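Local atomic coordinates of putative leucoanthocyanidin reductase 1 (Vitis vinifera, PDB entry 3I6I), a protein that catalyses the NADPH-dependent reduction of leucoanthocyanidins to flavan-3-ols such as catechin, a step of flavonoid biosynthesis in grapevine. Residues A[25-35]-A[199-210]. Numbering follows the deposited sequence. Where two conformers were deposited one is given.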
loop_
_atom_site.group_PDB
_atom_site.type_symbol
_atom_site.label_atom_id
_atom_site.label_comp_id
_atom_site.label_asym_id
_atom_site.label_seq_id
_atom_site.Cartn_x
_atom_site.Cartn_y
_atom_site.Cartn_z
ATOM N N PHE A 25 -0.276 -7.744 6.069
ATOM C CA PHE A 25 0.733 -8.360 5.186
ATOM C C PHE A 25 2.155 -7.907 5.564
ATOM O O PHE A 25 3.063 -8.728 5.622
ATOM C CB PHE A 25 0.460 -7.996 3.725
ATOM C CG PHE A 25 -0.790 -8.607 3.166
ATOM C CD1 PHE A 25 -0.881 -9.970 2.982
ATOM C CD2 PHE A 25 -1.847 -7.808 2.769
ATOM C CE1 PHE A 25 -2.016 -10.557 2.421
ATOM C CE2 PHE A 25 -3.005 -8.381 2.221
ATOM C CZ PHE A 25 -3.092 -9.752 2.056
ATOM N N VAL A 26 2.332 -6.612 5.836
ATOM C CA VAL A 26 3.670 -6.065 6.172
ATOM C C VAL A 26 4.164 -6.650 7.493
ATOM O O VAL A 26 5.308 -7.064 7.607
ATOM C CB VAL A 26 3.650 -4.529 6.251
ATOM C CG1 VAL A 26 4.990 -3.998 6.837
ATOM C CG2 VAL A 26 3.341 -3.925 4.832
ATOM N N ALA A 27 3.283 -6.687 8.494
ATOM C CA ALA A 27 3.622 -7.229 9.826
ATOM C C ALA A 27 3.977 -8.714 9.793
ATOM O O ALA A 27 4.968 -9.145 10.396
ATOM C CB ALA A 27 2.452 -6.941 10.845
ATOM N N THR A 28 3.196 -9.500 9.051
ATOM C CA THR A 28 3.440 -10.915 8.916
ATOM C C THR A 28 4.774 -11.152 8.257
ATOM O O THR A 28 5.515 -12.023 8.684
ATOM C CB THR A 28 2.279 -11.616 8.135
ATOM O OG1 THR A 28 1.080 -11.489 8.907
ATOM C CG2 THR A 28 2.561 -13.111 7.913
ATOM N N ALA A 29 5.071 -10.379 7.210
ATOM C CA ALA A 29 6.348 -10.469 6.490
ATOM C C ALA A 29 7.521 -10.132 7.397
ATOM O O ALA A 29 8.533 -10.812 7.398
ATOM C CB ALA A 29 6.343 -9.484 5.286
ATOM N N SER A 30 7.374 -9.069 8.175
ATOM C CA SER A 30 8.403 -8.691 9.154
ATOM C C SER A 30 8.705 -9.862 10.120
ATOM O O SER A 30 9.861 -10.232 10.331
ATOM C CB SER A 30 8.008 -7.414 9.890
ATOM O OG SER A 30 9.086 -6.940 10.687
ATOM N N LEU A 31 7.668 -10.491 10.664
ATOM C CA LEU A 31 7.860 -11.633 11.569
ATOM C C LEU A 31 8.441 -12.873 10.877
ATOM O O LEU A 31 9.319 -13.527 11.420
ATOM C CB LEU A 31 6.547 -11.951 12.275
ATOM C CG LEU A 31 6.159 -10.850 13.273
ATOM C CD1 LEU A 31 4.648 -10.795 13.465
ATOM C CD2 LEU A 31 6.872 -11.095 14.612
ATOM N N ASP A 32 7.970 -13.165 9.662
ATOM C CA ASP A 32 8.496 -14.260 8.839
ATOM C C ASP A 32 9.964 -14.051 8.414
ATOM O O ASP A 32 10.683 -15.035 8.160
ATOM C CB ASP A 32 7.623 -14.467 7.593
ATOM C CG ASP A 32 6.255 -15.079 7.918
ATOM O OD1 ASP A 32 6.000 -15.418 9.092
ATOM O OD2 ASP A 32 5.431 -15.216 6.992
ATOM N N ALA A 33 10.404 -12.793 8.374
ATOM C CA ALA A 33 11.809 -12.442 8.090
ATOM C C ALA A 33 12.680 -12.523 9.328
ATOM O O ALA A 33 13.859 -12.205 9.261
ATOM C CB ALA A 33 11.911 -11.034 7.447
ATOM N N HIS A 34 12.092 -12.945 10.454
ATOM C CA HIS A 34 12.800 -13.084 11.725
ATOM C C HIS A 34 13.309 -11.718 12.266
ATOM O O HIS A 34 14.294 -11.662 13.013
ATOM C CB HIS A 34 13.947 -14.113 11.608
ATOM C CG HIS A 34 13.726 -15.164 10.557
ATOM N ND1 HIS A 34 12.710 -16.096 10.629
ATOM C CD2 HIS A 34 14.391 -15.425 9.404
ATOM C CE1 HIS A 34 12.766 -16.887 9.571
ATOM N NE2 HIS A 34 13.777 -16.502 8.812
ATOM N N ARG A 35 12.639 -10.634 11.885
ATOM C CA ARG A 35 12.967 -9.280 12.374
ATOM C C ARG A 35 12.252 -9.011 13.712
ATOM O O ARG A 35 11.068 -9.334 13.855
ATOM C CB ARG A 35 12.502 -8.234 11.379
ATOM C CG ARG A 35 13.229 -8.209 10.021
ATOM C CD ARG A 35 12.688 -7.056 9.155
ATOM N NE ARG A 35 13.278 -6.953 7.805
ATOM C CZ ARG A 35 14.461 -6.396 7.528
ATOM N NH1 ARG A 35 15.241 -5.904 8.505
ATOM N NH2 ARG A 35 14.874 -6.317 6.266
ATOM N N THR A 199 0.811 -10.642 -0.197
ATOM C CA THR A 199 1.962 -11.278 0.429
ATOM C C THR A 199 3.268 -10.740 -0.149
ATOM O O THR A 199 4.265 -10.663 0.576
ATOM C CB THR A 199 1.919 -12.839 0.348
ATOM O OG1 THR A 199 1.851 -13.266 -1.019
ATOM C CG2 THR A 199 0.709 -13.413 1.102
ATOM N N ASP A 200 3.273 -10.401 -1.440
ATOM C CA ASP A 200 4.449 -9.786 -2.086
ATOM C C ASP A 200 4.623 -8.317 -1.669
ATOM O O ASP A 200 5.724 -7.846 -1.524
ATOM C CB ASP A 200 4.379 -9.889 -3.620
ATOM C CG ASP A 200 4.739 -11.274 -4.132
ATOM O OD1 ASP A 200 5.445 -12.022 -3.419
ATOM O OD2 ASP A 200 4.311 -11.618 -5.262
ATOM N N ILE A 201 3.540 -7.587 -1.483
ATOM C CA ILE A 201 3.685 -6.230 -0.947
ATOM C C ILE A 201 4.378 -6.305 0.424
ATOM O O ILE A 201 5.312 -5.539 0.701
ATOM C CB ILE A 201 2.344 -5.545 -0.787
ATOM C CG1 ILE A 201 1.679 -5.344 -2.144
ATOM C CG2 ILE A 201 2.547 -4.144 -0.033
ATOM C CD1 ILE A 201 0.232 -4.861 -2.041
ATOM N N GLY A 202 3.967 -7.239 1.286
ATOM C CA GLY A 202 4.630 -7.387 2.580
ATOM C C GLY A 202 6.084 -7.830 2.464
ATOM O O GLY A 202 6.993 -7.242 3.047
ATOM N N LYS A 203 6.325 -8.876 1.682
ATOM C CA LYS A 203 7.643 -9.472 1.606
ATOM C C LYS A 203 8.658 -8.464 1.101
ATOM O O LYS A 203 9.742 -8.265 1.704
ATOM C CB LYS A 203 7.581 -10.664 0.662
ATOM C CG LYS A 203 8.908 -11.359 0.402
ATOM C CD LYS A 203 8.662 -12.531 -0.587
ATOM C CE LYS A 203 9.929 -12.882 -1.368
ATOM N NZ LYS A 203 9.675 -14.054 -2.307
ATOM N N PHE A 204 8.319 -7.819 -0.005
ATOM C CA PHE A 204 9.273 -6.932 -0.643
ATOM C C PHE A 204 9.403 -5.619 0.112
ATOM O O PHE A 204 10.496 -5.133 0.226
ATOM C CB PHE A 204 9.004 -6.767 -2.130
ATOM C CG PHE A 204 9.285 -8.022 -2.906
ATOM C CD1 PHE A 204 10.587 -8.442 -3.103
ATOM C CD2 PHE A 204 8.256 -8.800 -3.418
ATOM C CE1 PHE A 204 10.860 -9.599 -3.787
ATOM C CE2 PHE A 204 8.533 -9.965 -4.129
ATOM C CZ PHE A 204 9.820 -10.372 -4.313
ATOM N N THR A 205 8.316 -5.105 0.696
ATOM C CA THR A 205 8.448 -3.981 1.597
ATOM C C THR A 205 9.477 -4.210 2.705
ATOM O O THR A 205 10.334 -3.331 2.988
ATOM C CB THR A 205 7.088 -3.603 2.222
ATOM O OG1 THR A 205 6.223 -3.090 1.215
ATOM C CG2 THR A 205 7.263 -2.529 3.356
ATOM N N MET A 206 9.405 -5.361 3.368
ATOM C CA MET A 206 10.264 -5.574 4.497
ATOM C C MET A 206 11.720 -5.713 4.052
ATOM O O MET A 206 12.609 -5.379 4.826
ATOM C CB MET A 206 9.760 -6.721 5.391
ATOM C CG MET A 206 8.471 -6.313 6.155
ATOM S SD MET A 206 8.538 -4.641 6.952
ATOM C CE MET A 206 9.954 -4.861 7.978
ATOM N N LYS A 207 11.995 -6.179 2.827
ATOM C CA LYS A 207 13.387 -6.266 2.329
ATOM C C LYS A 207 14.010 -4.889 2.189
ATOM O O LYS A 207 15.226 -4.720 2.349
ATOM C CB LYS A 207 13.455 -6.920 0.929
ATOM C CG LYS A 207 12.914 -8.329 0.846
ATOM C CD LYS A 207 13.232 -8.962 -0.517
ATOM C CE LYS A 207 12.788 -10.419 -0.593
ATOM N NZ LYS A 207 13.631 -11.374 0.194
ATOM N N THR A 208 13.182 -3.897 1.872
ATOM C CA THR A 208 13.669 -2.542 1.602
ATOM C C THR A 208 14.163 -1.780 2.829
ATOM O O THR A 208 14.936 -0.819 2.664
ATOM C CB THR A 208 12.605 -1.646 0.892
ATOM O OG1 THR A 208 11.596 -1.199 1.832
ATOM C CG2 THR A 208 12.018 -2.335 -0.376
ATOM N N VAL A 209 13.766 -2.195 4.039
ATOM C CA VAL A 209 13.852 -1.266 5.202
ATOM C C VAL A 209 15.284 -0.961 5.605
ATOM O O VAL A 209 15.565 0.085 6.233
ATOM C CB VAL A 209 13.037 -1.721 6.445
ATOM C CG1 VAL A 209 11.494 -1.761 6.097
ATOM C CG2 VAL A 209 13.532 -3.110 6.980
ATOM N N ASP A 210 16.179 -1.871 5.264
ATOM C CA ASP A 210 17.617 -1.711 5.577
ATOM C C ASP A 210 18.572 -1.946 4.406
ATOM O O ASP A 210 19.769 -2.141 4.598
ATOM C CB ASP A 210 17.980 -2.551 6.825
ATOM C CG ASP A 210 17.658 -4.041 6.686
ATOM O OD1 ASP A 210 17.228 -4.520 5.593
ATOM O OD2 ASP A 210 17.800 -4.736 7.731
#
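Arg35 and Asp210 form a two-pronged salt bridge: NH1 reaches OD2 at 2.9 Å, nearly straight at 176°, and NH2 reaches OD1 at 3.0 Å. Both oxygens are met from above the carboxylate plane, the two flat groups being turned 56° apart. An arginine suits this place because its extended chain, straight from CG to NE, carries the guanidinium across to Met206, Val209 and Asp210; NH2 also makes a weak bond to Met206 O, and Val209 CG2 covers one guanidinium face, 3.5 Å from CZ. A leucine here would probably leave the Asp210 carboxylate without its positive mate and Val209 CG2 without the flat group it packs on. Bent at chi2 and chi3, Met206 folds against helix 21-32, its SD 3.6 Å from Val26 CG1; its CE touches both Arg35 CD and Ser30 OG, which bonds Thr37. Small residues let the backbones meet: Val26 CA lies 3.9 Å from Gly202 CA, where any CB would strike Phe25 O, and Ala29 CB rests on Gly202 O. A Schellman motif at His34 ends helix 21-32 and turns the chain into Arg35. Crossing at -55°, with segment axes 7.5 Å apart, helix 198-208 packs on the helix that follows strand 13-16 in the Rossmann fold and begins with the NADPH-binding Phe21 and Ile22; that helix also lies against strand 13-16 and helix 48-59, and Thr205 and Thr208 touch strand 155-158.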